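Local coordinates for protein N-acetylmuramoyl-L-alanine amidase XlyA (Bacillus subtilis, PDB 3RDR) that hydrolyses the link between N-acetylmuramoyl residues and L-amino acid residues in certain cell-wall glycopeptides, here as the zinc-containing catalytic domain of a longer autolysin, at residues I29-T34 against D147-F152; A47-L50 against D54-T57; W59-D64 against I68-P73; N75-H80 against G88-I93; V131-K134 against G138-C141. All coordinates share one frame; numbering follows the deposited sequence.

Contact 1 of 5, residues I29-T34 against D147-F152. With ZN (zinc ion), chain B.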
# COMPACT_ATOMS: atom_id res chain seq x y z
N ILE A 29 -5.87 -0.04 -7.33
CA ILE A 29 -4.83 -0.48 -6.40
C ILE A 29 -3.70 0.52 -6.60
O ILE A 29 -3.15 0.65 -7.70
CB ILE A 29 -4.36 -1.91 -6.73
CG1 ILE A 29 -5.49 -2.89 -6.45
CG2 ILE A 29 -3.14 -2.26 -5.88
CD1 ILE A 29 -5.19 -4.33 -6.87
N THR A 30 -3.38 1.26 -5.54
CA THR A 30 -2.34 2.28 -5.57
C THR A 30 -1.05 1.83 -4.89
O THR A 30 -1.06 1.44 -3.72
CB THR A 30 -2.86 3.57 -4.91
OG1 THR A 30 -4.06 3.99 -5.57
CG2 THR A 30 -1.82 4.69 -5.01
N VAL A 31 0.06 1.89 -5.62
CA VAL A 31 1.36 1.46 -5.10
C VAL A 31 2.26 2.59 -4.62
O VAL A 31 2.39 3.61 -5.29
CB VAL A 31 2.12 0.66 -6.18
CG1 VAL A 31 3.45 0.15 -5.63
CG2 VAL A 31 1.26 -0.50 -6.66
N HIS A 32 2.88 2.38 -3.46
CA HIS A 32 3.78 3.35 -2.85
C HIS A 32 5.11 2.68 -2.48
O HIS A 32 5.23 1.46 -2.50
CB HIS A 32 3.21 3.90 -1.53
CG HIS A 32 1.82 4.47 -1.63
ND1 HIS A 32 1.58 5.82 -1.66
CD2 HIS A 32 0.61 3.87 -1.62
CE1 HIS A 32 0.28 6.04 -1.66
NE2 HIS A 32 -0.34 4.87 -1.64
N ASN A 33 6.09 3.51 -2.12
CA ASN A 33 7.40 3.06 -1.64
C ASN A 33 7.57 3.94 -0.40
O ASN A 33 7.38 5.14 -0.48
CB ASN A 33 8.51 3.36 -2.66
CG ASN A 33 8.63 2.28 -3.74
OD1 ASN A 33 9.40 2.43 -4.69
ND2 ASN A 33 7.88 1.19 -3.59
N THR A 34 7.92 3.33 0.73
CA THR A 34 8.06 4.08 1.98
C THR A 34 9.13 5.18 2.01
O THR A 34 9.01 6.13 2.79
CB THR A 34 8.36 3.14 3.16
OG1 THR A 34 9.63 2.52 2.96
CG2 THR A 34 7.29 2.06 3.27
N ASP A 147 10.53 4.76 -12.76
CA ASP A 147 11.29 4.64 -14.01
C ASP A 147 11.13 3.29 -14.69
O ASP A 147 11.44 3.14 -15.87
CB ASP A 147 12.78 4.89 -13.76
CG ASP A 147 13.10 6.35 -13.53
OD1 ASP A 147 12.57 7.20 -14.27
OD2 ASP A 147 13.90 6.65 -12.61
N THR A 148 10.66 2.29 -13.94
CA THR A 148 10.46 0.96 -14.51
C THR A 148 9.05 0.45 -14.21
O THR A 148 8.81 -0.75 -14.16
CB THR A 148 11.49 -0.04 -13.93
OG1 THR A 148 11.40 -0.06 -12.50
CG2 THR A 148 12.91 0.35 -14.34
N TRP A 149 8.12 1.39 -14.03
CA TRP A 149 6.73 1.05 -13.71
C TRP A 149 6.10 -0.03 -14.58
O TRP A 149 5.61 -1.04 -14.07
CB TRP A 149 5.87 2.32 -13.76
CG TRP A 149 4.43 2.08 -13.36
CD1 TRP A 149 3.33 2.18 -14.17
CD2 TRP A 149 3.96 1.63 -12.09
NE1 TRP A 149 2.20 1.81 -13.47
CE2 TRP A 149 2.56 1.47 -12.20
CE3 TRP A 149 4.58 1.35 -10.86
CZ2 TRP A 149 1.77 1.03 -11.13
CZ3 TRP A 149 3.79 0.91 -9.80
CH2 TRP A 149 2.40 0.76 -9.94
N ASP A 150 6.13 0.16 -15.90
CA ASP A 150 5.55 -0.81 -16.81
C ASP A 150 6.14 -2.21 -16.64
O ASP A 150 5.44 -3.21 -16.81
CB ASP A 150 5.69 -0.33 -18.25
CG ASP A 150 4.75 0.83 -18.57
OD1 ASP A 150 4.94 1.48 -19.62
OD2 ASP A 150 3.83 1.09 -17.77
N SER A 151 7.42 -2.29 -16.32
CA SER A 151 8.07 -3.58 -16.11
C SER A 151 7.55 -4.20 -14.82
O SER A 151 7.27 -5.39 -14.76
CB SER A 151 9.60 -3.42 -16.03
OG SER A 151 10.13 -2.93 -17.25
N PHE A 152 7.45 -3.37 -13.78
CA PHE A 152 6.94 -3.83 -12.49
C PHE A 152 5.57 -4.48 -12.69
O PHE A 152 5.28 -5.53 -12.11
CB PHE A 152 6.81 -2.65 -11.52
CG PHE A 152 5.98 -2.95 -10.30
CD1 PHE A 152 6.45 -3.82 -9.32
CD2 PHE A 152 4.72 -2.38 -10.14
CE1 PHE A 152 5.67 -4.11 -8.19
CE2 PHE A 152 3.94 -2.67 -9.02
CZ PHE A 152 4.42 -3.53 -8.05
ZN ZN B . 3.06 7.45 -2.03
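Val31 meets the helix near the C-terminus chiefly through one methyl group. Its CG2 lies 3.7 Å from Trp149 CH2, at the edge of the indole and close to the ring plane, and Val31 CB is 3.8 Å from the same CH2, so the outer corner of the six-membered ring fits against the branch point of the valine. The second partner is looser: Phe152 CE2 approaches Val31 CG2 at 4.2 Å, obliquely. No hydrogen bond joins the two segments; the touch is small and wholly apolar.

The helix sets up both rings. Trp149 and Phe152 are three residues apart, and each carries its CG anti to the backbone N (chi1 -177° and 165°), which sends both rings off the same flank toward the strand. Thr148 stands at the N-cap position, and its carbonyl O receives Phe152 N at 3.0 Å, closing the first turn.

On the strand, Thr30 and His32 point away from the helix while Val31 points at it. His32 therefore reaches the other face of the sheet, where its ND1 binds the zinc ion at 2.2 Å alongside His133 and Cys141. Its NE2 is hydrogen-bonded to His80 ND1, a second-shell bond that helps fix the rotation of the ring. Neighbouring residues of one strand thus serve the apolar helix contact (Val31) and the metal (His32).

Around this, helix 105-122 supplies Ile116, which touches both Val31 and Phe152, and the edge strand 130-132, next to strand 28-33 in the sheet, supplies Pro132, which packs against a face of the Trp149 indole.

Contact 2 of 5, residues A47-L50 against D54-T57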
# COMPACT_ATOMS: atom_id res chain seq x y z
N ALA A 47 3.25 -1.09 11.00
CA ALA A 47 1.98 -1.45 11.63
C ALA A 47 1.87 -0.76 12.99
O ALA A 47 0.81 -0.26 13.37
CB ALA A 47 1.89 -2.96 11.81
N ARG A 48 2.98 -0.74 13.73
CA ARG A 48 3.03 -0.12 15.04
C ARG A 48 2.92 1.40 14.90
O ARG A 48 2.17 2.04 15.64
CB ARG A 48 4.34 -0.49 15.76
CG ARG A 48 4.43 0.03 17.19
CD ARG A 48 5.64 -0.52 17.94
NE ARG A 48 6.92 0.02 17.47
CZ ARG A 48 7.65 -0.50 16.49
NH1 ARG A 48 7.25 -1.59 15.85
NH2 ARG A 48 8.80 0.07 16.14
N TYR A 49 3.65 1.96 13.95
CA TYR A 49 3.61 3.40 13.74
C TYR A 49 2.20 3.90 13.42
O TYR A 49 1.74 4.90 13.99
CB TYR A 49 4.54 3.80 12.60
CG TYR A 49 4.26 5.20 12.09
CD1 TYR A 49 4.67 6.32 12.82
CD2 TYR A 49 3.55 5.41 10.91
CE1 TYR A 49 4.37 7.61 12.38
CE2 TYR A 49 3.23 6.69 10.47
CZ TYR A 49 3.65 7.79 11.21
OH TYR A 49 3.33 9.07 10.78
N LEU A 50 1.52 3.22 12.50
CA LEU A 50 0.18 3.63 12.09
C LEU A 50 -0.86 3.67 13.22
O LEU A 50 -1.88 4.35 13.09
CB LEU A 50 -0.32 2.74 10.94
CG LEU A 50 0.36 3.00 9.59
CD1 LEU A 50 -0.12 2.00 8.54
CD2 LEU A 50 0.05 4.42 9.14
N ASP A 54 -1.54 10.16 16.89
CA ASP A 54 -1.28 11.39 16.15
C ASP A 54 -1.02 11.26 14.65
O ASP A 54 -0.87 12.27 13.96
CB ASP A 54 -0.12 12.15 16.80
CG ASP A 54 0.86 11.23 17.49
OD1 ASP A 54 1.34 10.28 16.84
OD2 ASP A 54 1.17 11.46 18.69
N THR A 55 -0.98 10.03 14.14
CA THR A 55 -0.75 9.83 12.71
C THR A 55 -2.00 10.22 11.92
O THR A 55 -3.13 10.04 12.39
CB THR A 55 -0.43 8.35 12.40
OG1 THR A 55 -1.55 7.53 12.76
CG2 THR A 55 0.79 7.91 13.19
N THR A 56 -1.80 10.76 10.72
CA THR A 56 -2.92 11.19 9.89
C THR A 56 -3.00 10.45 8.55
O THR A 56 -4.04 10.47 7.88
CB THR A 56 -2.86 12.71 9.62
OG1 THR A 56 -1.54 13.07 9.18
CG2 THR A 56 -3.20 13.50 10.90
N THR A 57 -1.90 9.80 8.17
CA THR A 57 -1.87 9.05 6.91
C THR A 57 -2.14 7.57 7.17
O THR A 57 -1.86 7.07 8.26
CB THR A 57 -0.49 9.21 6.20
OG1 THR A 57 -0.34 10.55 5.73
CG2 THR A 57 -0.37 8.27 5.01
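Thr55 lays its CG2 methyl over one face of the Tyr49 ring, a CH-pi contact with the carbon 3.8 Å from the ring centroid and 24° off the normal. The methyl sits toward the hydroxyl end of the ring, with Tyr49 CZ its nearest ring atom at 3.5 Å. Behind it is the backbone of the helix: Tyr49 O comes within 3.3 Å of the same CG2. This is the tight part, where Thr55 is buried between the aromatic face and the backbone carbonyl of Tyr49. The buried Leu50 belongs to it too, its CD2 lying 3.4 Å from Thr57 O.

The torsion of Thr55 separates its two branches. With chi1 at 63°, OG1 lies between the backbone N and the carbonyl carbon, while CG2 is left anti to that carbon and turned to the tyrosine. OG1 comes 3.2 Å from Leu50 O, yet its hydrogen bond goes to Asn52 O in the connecting loop, so the hydroxyl ties the loop back on itself.

The solvent side is looser. Tyr49 and Thr57 are both exposed, and the Thr57 side chain comes no nearer than 5.6 Å to any atom of segment 47-50.

The whole is a tight return of the chain as helix 43-50 gives way to the loop before strand 61-63. Inward, Leu50 rests on Trp59 and His71, and Ala47 also packs on His71, setting the helix against the hairpin of strands 61-63 and 68-70.

Contact 3 of 5, residues W59-D64 against I68-P73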
# COMPACT_ATOMS: atom_id res chain seq x y z
N TRP A 59 -2.86 3.49 4.95
CA TRP A 59 -3.03 2.68 3.75
C TRP A 59 -3.38 1.27 4.22
O TRP A 59 -3.34 0.99 5.42
CB TRP A 59 -1.75 2.70 2.90
CG TRP A 59 -0.53 2.34 3.65
CD1 TRP A 59 0.02 1.10 3.78
CD2 TRP A 59 0.29 3.22 4.43
NE1 TRP A 59 1.13 1.15 4.58
CE2 TRP A 59 1.32 2.44 5.00
CE3 TRP A 59 0.25 4.60 4.70
CZ2 TRP A 59 2.31 2.99 5.82
CZ3 TRP A 59 1.24 5.14 5.52
CH2 TRP A 59 2.25 4.34 6.07
N HIS A 60 -3.70 0.39 3.28
CA HIS A 60 -4.14 -0.96 3.63
C HIS A 60 -3.08 -2.03 3.90
O HIS A 60 -3.21 -2.79 4.86
CB HIS A 60 -5.10 -1.44 2.54
CG HIS A 60 -6.18 -0.45 2.22
ND1 HIS A 60 -7.41 -0.48 2.84
CD2 HIS A 60 -6.18 0.64 1.42
CE1 HIS A 60 -8.13 0.56 2.43
NE2 HIS A 60 -7.40 1.25 1.58
N PHE A 61 -2.05 -2.08 3.07
CA PHE A 61 -1.01 -3.10 3.21
C PHE A 61 0.43 -2.56 3.15
O PHE A 61 0.75 -1.70 2.33
CB PHE A 61 -1.12 -4.13 2.08
CG PHE A 61 -2.37 -4.97 2.11
CD1 PHE A 61 -2.50 -6.02 3.01
CD2 PHE A 61 -3.38 -4.76 1.18
CE1 PHE A 61 -3.61 -6.86 2.97
CE2 PHE A 61 -4.50 -5.59 1.13
CZ PHE A 61 -4.61 -6.64 2.03
N THR A 62 1.28 -3.08 4.03
CA THR A 62 2.69 -2.73 4.01
C THR A 62 3.39 -4.06 3.72
O THR A 62 3.12 -5.07 4.38
CB THR A 62 3.19 -2.16 5.34
OG1 THR A 62 2.50 -0.94 5.63
CG2 THR A 62 4.70 -1.86 5.24
N VAL A 63 4.26 -4.06 2.72
CA VAL A 63 4.96 -5.26 2.29
C VAL A 63 6.47 -5.17 2.43
O VAL A 63 7.08 -4.21 1.97
CB VAL A 63 4.65 -5.56 0.79
CG1 VAL A 63 5.28 -6.89 0.36
CG2 VAL A 63 3.15 -5.56 0.53
N ASP A 64 7.09 -6.15 3.09
CA ASP A 64 8.55 -6.18 3.17
C ASP A 64 9.00 -7.51 2.57
O ASP A 64 8.17 -8.23 2.01
CB ASP A 64 9.09 -5.98 4.61
CG ASP A 64 8.67 -7.07 5.57
OD1 ASP A 64 8.64 -8.25 5.18
OD2 ASP A 64 8.40 -6.74 6.75
N ILE A 68 3.62 -9.47 5.16
CA ILE A 68 2.70 -8.39 4.82
C ILE A 68 1.79 -8.11 6.01
O ILE A 68 1.27 -9.04 6.63
CB ILE A 68 1.81 -8.79 3.62
CG1 ILE A 68 2.67 -9.06 2.39
CG2 ILE A 68 0.80 -7.68 3.31
CD1 ILE A 68 1.91 -9.69 1.24
N TYR A 69 1.61 -6.83 6.33
CA TYR A 69 0.73 -6.43 7.42
C TYR A 69 -0.42 -5.63 6.84
O TYR A 69 -0.22 -4.82 5.93
CB TYR A 69 1.49 -5.56 8.44
CG TYR A 69 2.10 -6.32 9.59
CD1 TYR A 69 3.22 -7.13 9.40
CD2 TYR A 69 1.54 -6.25 10.87
CE1 TYR A 69 3.78 -7.85 10.46
CE2 TYR A 69 2.08 -6.97 11.94
CZ TYR A 69 3.20 -7.77 11.72
OH TYR A 69 3.73 -8.48 12.77
N GLN A 70 -1.63 -5.86 7.34
CA GLN A 70 -2.82 -5.15 6.88
C GLN A 70 -3.27 -4.24 8.02
O GLN A 70 -3.51 -4.70 9.14
CB GLN A 70 -3.94 -6.12 6.52
CG GLN A 70 -5.07 -5.49 5.72
CD GLN A 70 -6.24 -6.45 5.52
OE1 GLN A 70 -6.05 -7.66 5.45
NE2 GLN A 70 -7.44 -5.91 5.42
N HIS A 71 -3.39 -2.95 7.73
CA HIS A 71 -3.76 -1.96 8.73
C HIS A 71 -5.21 -1.52 8.67
O HIS A 71 -5.72 -0.90 9.60
CB HIS A 71 -2.86 -0.73 8.55
CG HIS A 71 -1.44 -1.06 8.22
ND1 HIS A 71 -0.56 -1.56 9.16
CD2 HIS A 71 -0.76 -1.00 7.05
CE1 HIS A 71 0.61 -1.78 8.58
NE2 HIS A 71 0.52 -1.45 7.31
N LEU A 72 -5.88 -1.85 7.57
CA LEU A 72 -7.26 -1.45 7.36
C LEU A 72 -8.04 -2.54 6.63
O LEU A 72 -7.47 -3.30 5.85
CB LEU A 72 -7.30 -0.19 6.49
CG LEU A 72 -7.46 1.26 6.97
CD1 LEU A 72 -7.04 1.45 8.41
CD2 LEU A 72 -6.65 2.14 6.03
N PRO A 73 -9.35 -2.64 6.90
CA PRO A 73 -10.16 -3.66 6.22
C PRO A 73 -10.35 -3.15 4.79
O PRO A 73 -10.38 -1.94 4.57
CB PRO A 73 -11.46 -3.68 7.03
CG PRO A 73 -11.56 -2.26 7.52
CD PRO A 73 -10.14 -1.97 7.95
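Thr62 and Tyr69 form the hydrogen-bonded pair of an antiparallel beta hairpin: Thr62 N gives to Tyr69 O and Tyr69 N to Thr62 O, both at 3.0 Å. Phe61 with Gln70 and Val63 with Ile68 are the non-hydrogen-bonded pairs on either side; Phe61 and Val63 bond instead through their backbones to strand 92-97. Beyond the regular strands one more backbone bond follows, His71 N to His60 O at 2.9 Å.

On the face of Phe61, Val63, Ile68 and Gln70 the packing is mostly apolar. Ile68 CG2 lies 3.7 Å from Phe61 CD1, and helix 105-122 covers this side through Leu115 and Trp114. The extended Gln70 runs alongside the Phe61 ring, and its amide is satisfied at both ends: NE2 gives to Leu72 O, which lies in the plane of the Gln70 amide, and OE1 accepts from Gln9 NE2. His60 ND1, by contrast, is buried against Leu72 and has no hydrogen-bonding partner in the model.

On the face of Thr62 and Tyr69, Trp59 folds back with chi1 at 53°. This brings the face of its five-membered ring to the edge of His71, an offset edge-to-face pair with planes at 82°. Two ring nitrogens converge on one hydroxyl: Trp59 NE1 donates to Thr62 OG1 in the indole plane at 2.7 Å, and His71 NE2 meets Thr62 OG1 at its ring edge, 2.6 Å away.

Contact 4 of 5, residues N75-H80 against G88-I93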
# COMPACT_ATOMS: atom_id res chain seq x y z
N ASN A 75 -12.89 -2.86 3.02
CA ASN A 75 -14.16 -2.19 2.74
C ASN A 75 -14.16 -0.76 3.29
O ASN A 75 -15.20 -0.11 3.34
CB ASN A 75 -15.35 -2.98 3.33
CG ASN A 75 -15.16 -3.36 4.79
OD1 ASN A 75 -14.84 -2.53 5.63
ND2 ASN A 75 -15.37 -4.63 5.09
N GLU A 76 -12.98 -0.28 3.67
CA GLU A 76 -12.80 1.07 4.19
C GLU A 76 -11.66 1.77 3.43
O GLU A 76 -10.76 1.12 2.92
CB GLU A 76 -12.45 1.04 5.68
CG GLU A 76 -13.63 0.85 6.62
CD GLU A 76 -13.22 0.86 8.08
OE1 GLU A 76 -12.25 1.57 8.42
OE2 GLU A 76 -13.88 0.18 8.89
N ASN A 77 -11.72 3.10 3.37
CA ASN A 77 -10.69 3.87 2.67
C ASN A 77 -9.55 4.26 3.61
O ASN A 77 -9.64 4.11 4.83
CB ASN A 77 -11.28 5.16 2.09
CG ASN A 77 -11.45 6.24 3.14
OD1 ASN A 77 -12.21 6.08 4.10
ND2 ASN A 77 -10.75 7.36 2.96
N GLY A 78 -8.47 4.77 3.02
CA GLY A 78 -7.34 5.23 3.80
C GLY A 78 -7.00 6.60 3.25
O GLY A 78 -7.55 7.00 2.24
N TRP A 79 -6.13 7.33 3.93
CA TRP A 79 -5.71 8.66 3.47
C TRP A 79 -4.27 8.47 2.98
O TRP A 79 -3.35 8.47 3.78
CB TRP A 79 -5.72 9.66 4.62
CG TRP A 79 -7.08 10.01 5.15
CD1 TRP A 79 -7.42 10.16 6.47
CD2 TRP A 79 -8.25 10.33 4.40
NE1 TRP A 79 -8.73 10.55 6.58
CE2 TRP A 79 -9.27 10.67 5.32
CE3 TRP A 79 -8.55 10.37 3.03
CZ2 TRP A 79 -10.56 11.03 4.93
CZ3 TRP A 79 -9.83 10.73 2.63
CH2 TRP A 79 -10.82 11.06 3.58
N HIS A 80 -4.07 8.33 1.67
CA HIS A 80 -2.72 8.10 1.16
C HIS A 80 -2.43 8.59 -0.25
O HIS A 80 -1.27 8.82 -0.59
CB HIS A 80 -2.43 6.60 1.21
CG HIS A 80 -3.39 5.77 0.41
ND1 HIS A 80 -3.18 5.47 -0.92
CD2 HIS A 80 -4.60 5.26 0.72
CE1 HIS A 80 -4.22 4.81 -1.39
NE2 HIS A 80 -5.10 4.67 -0.41
N GLY A 88 -8.46 7.90 -5.66
CA GLY A 88 -7.24 7.39 -5.05
C GLY A 88 -7.51 7.06 -3.59
O GLY A 88 -7.30 5.94 -3.14
N ASN A 89 -7.99 8.06 -2.86
CA ASN A 89 -8.29 7.85 -1.45
C ASN A 89 -9.59 7.09 -1.21
O ASN A 89 -9.64 6.20 -0.36
CB ASN A 89 -8.37 9.19 -0.72
CG ASN A 89 -7.00 9.75 -0.38
OD1 ASN A 89 -6.04 9.00 -0.19
ND2 ASN A 89 -6.91 11.07 -0.27
N ARG A 90 -10.64 7.42 -1.96
CA ARG A 90 -11.95 6.80 -1.75
C ARG A 90 -12.30 5.56 -2.56
O ARG A 90 -13.35 4.96 -2.33
CB ARG A 90 -13.04 7.86 -1.96
CG ARG A 90 -12.91 9.07 -1.02
CD ARG A 90 -13.17 8.70 0.44
NE ARG A 90 -14.55 8.26 0.67
CZ ARG A 90 -15.59 9.08 0.82
NH1 ARG A 90 -15.42 10.39 0.78
NH2 ARG A 90 -16.81 8.58 1.00
N ALA A 91 -11.45 5.15 -3.50
CA ALA A 91 -11.76 3.97 -4.30
C ALA A 91 -10.55 3.11 -4.67
O ALA A 91 -10.54 2.50 -5.74
CB ALA A 91 -12.52 4.37 -5.57
N SER A 92 -9.54 3.07 -3.82
CA SER A 92 -8.39 2.24 -4.13
C SER A 92 -7.77 1.66 -2.88
O SER A 92 -7.91 2.20 -1.78
CB SER A 92 -7.32 3.02 -4.92
OG SER A 92 -6.44 3.74 -4.06
N ILE A 93 -7.09 0.53 -3.06
CA ILE A 93 -6.40 -0.15 -1.98
C ILE A 93 -4.96 0.36 -2.02
O ILE A 93 -4.29 0.23 -3.04
CB ILE A 93 -6.42 -1.67 -2.18
CG1 ILE A 93 -7.86 -2.18 -2.19
CG2 ILE A 93 -5.62 -2.35 -1.08
CD1 ILE A 93 -8.00 -3.65 -2.55
O HOH W 1 -8.02 4.23 0.06
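Beside the zinc site, the loop carrying His80 is held to the short helix 87-90 and the start of strand 92-97. Asn89 OD1 accepts His80 N at 2.8 Å, the donor tilted 30° from the carbonyl plane, and accepts Ala81 N as well; Asn89 ND2 gives to Gly84 O. With both ends engaged, the amide is fixed in its rotation. It stands at 81° to the Trp79 indole, Asn89 ND2 lying 3.8 Å from Trp79 CE3 at the ring edge.

In this T7 lysozyme-fold domain the same helix turns straight into a central strand, and a water bridges helix, strand and loop. It accepts from Gly78 N at 3.0 Å, donates to Asn89 O at 2.6 Å and to Ser92 O at 2.7 Å, and bonds His80 NE2. Since His80 ND1 is paired with His32 NE2, both nitrogens of the His80 ring are engaged, one through water to the backbone and the other to a zinc ligand. Ser92 OG, which gives to Gly88 O, also sits at the imidazole edge, 3.6 Å from His80 CE1. Asn77, whose OD1 accepts Tyr22 N, has ND2 3.7 Å from Arg90 CD; the Arg90 guanidinium makes a cation-pi contact with Tyr22.

Contact 5 of 5, residues V131-K134 against G138-C141. With ZN (zinc ion), chain B.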
# COMPACT_ATOMS: atom_id res chain seq x y z
N VAL A 131 -2.29 1.37 -10.29
CA VAL A 131 -1.58 2.61 -10.54
C VAL A 131 -0.61 3.05 -9.45
O VAL A 131 -0.67 2.59 -8.31
CB VAL A 131 -2.57 3.77 -10.75
CG1 VAL A 131 -3.50 3.46 -11.91
CG2 VAL A 131 -3.36 4.01 -9.47
N PRO A 132 0.31 3.97 -9.81
CA PRO A 132 1.29 4.49 -8.85
C PRO A 132 0.65 5.68 -8.16
O PRO A 132 -0.24 6.33 -8.72
CB PRO A 132 2.44 4.91 -9.75
CG PRO A 132 1.72 5.42 -10.97
CD PRO A 132 0.65 4.37 -11.19
N HIS A 133 1.10 5.97 -6.94
CA HIS A 133 0.59 7.11 -6.21
C HIS A 133 0.62 8.34 -7.12
O HIS A 133 -0.30 9.16 -7.11
CB HIS A 133 1.46 7.36 -4.96
CG HIS A 133 1.06 8.57 -4.17
ND1 HIS A 133 1.74 8.97 -3.04
CD2 HIS A 133 0.06 9.46 -4.34
CE1 HIS A 133 1.17 10.05 -2.54
NE2 HIS A 133 0.15 10.37 -3.31
N LYS A 134 1.68 8.45 -7.91
CA LYS A 134 1.86 9.58 -8.82
C LYS A 134 0.64 9.87 -9.70
O LYS A 134 0.32 11.02 -9.95
CB LYS A 134 3.09 9.34 -9.71
CG LYS A 134 3.43 10.51 -10.62
CD LYS A 134 4.73 10.26 -11.38
CE LYS A 134 5.11 11.44 -12.27
NZ LYS A 134 6.41 11.18 -12.96
N GLY A 138 0.64 13.24 -8.84
CA GLY A 138 1.81 13.75 -9.52
C GLY A 138 3.05 13.66 -8.65
O GLY A 138 4.13 14.08 -9.04
N LYS A 139 2.89 13.12 -7.44
CA LYS A 139 4.01 12.97 -6.52
C LYS A 139 4.95 11.89 -7.05
O LYS A 139 4.51 10.93 -7.69
CB LYS A 139 3.50 12.60 -5.13
CG LYS A 139 4.59 12.50 -4.07
CD LYS A 139 3.99 12.34 -2.67
CE LYS A 139 3.23 13.59 -2.25
NZ LYS A 139 2.60 13.45 -0.91
N GLU A 140 6.24 12.05 -6.79
CA GLU A 140 7.24 11.09 -7.26
C GLU A 140 7.30 9.86 -6.34
O GLU A 140 8.27 9.64 -5.62
CB GLU A 140 8.61 11.78 -7.33
CG GLU A 140 9.37 11.56 -8.64
CD GLU A 140 8.57 12.00 -9.86
OE1 GLU A 140 8.03 13.13 -9.85
OE2 GLU A 140 8.50 11.23 -10.84
N CYS A 141 6.23 9.06 -6.40
CA CYS A 141 6.10 7.84 -5.60
C CYS A 141 5.28 6.89 -6.46
O CYS A 141 4.30 7.31 -7.08
CB CYS A 141 5.36 8.15 -4.29
SG CYS A 141 4.99 6.70 -3.27
ZN ZN B . 3.06 7.45 -2.03
O HOH W 2 -0.02 12.93 -2.15
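Lys134 N donates to Cys141 O at 3.0 Å, with the N-H bent (141°), and this bond draws the loop 138-141 back over the start of helix 133-137. At the other end of that short helix Gly138 leaves with a positive phi of 77°.

The Lys134 side chain runs fully extended along the loop. Its CB and CG pass close to Lys139 O, and its NZ makes a salt bridge with Glu140 OE2 at 3.0 Å, met on the syn side of the carboxylate. Glu140 is the centre of an inverse gamma turn, and that bend carries the chain on to Cys141.

The zinc ion is the deeper link. His133 ND1 and Cys141 SG both bind it, the sulfur at 2.4 Å, with His32 as the third protein ligand. Lys139 CB lies over one face of the imidazole, Lys139 CD comes 3.6 Å from His133 CE1 near the rim, and Lys139 NZ reaches a water at 2.9 Å that also makes a weak bond with His133 NE2.

With Cys141 O held by Lys134 N, the residue after His133, the backbone probably keeps the two ligands near each other even before the metal is counted, and the thiolate expected of a zinc-bound cysteine would offset part of the ion's charge.

In the fold
Contacts 3, 4, 1 and 5 all reach one mixed sheet, in which strand 92-97 lies between strands 61-63 and 28-33, and 130-132 forms an edge. Contact 1 spans the chain from strand 28-33 to helix 149-154; contacts 2, 3, 4 and 5 follow one another within that span. Contacts 1 and 5 are closest, about 8 Å between centres, and share the zinc ion. Contact 4 touches both, bonding Thr30 of contact 1 and placing His80 against His133. Contact 2, about 22 Å from contact 1 between centres, lies across the chain's centre and packs on the hairpin of contact 3. The metal site thus joins His32 to His133 and Cys141, close together about a hundred residues later.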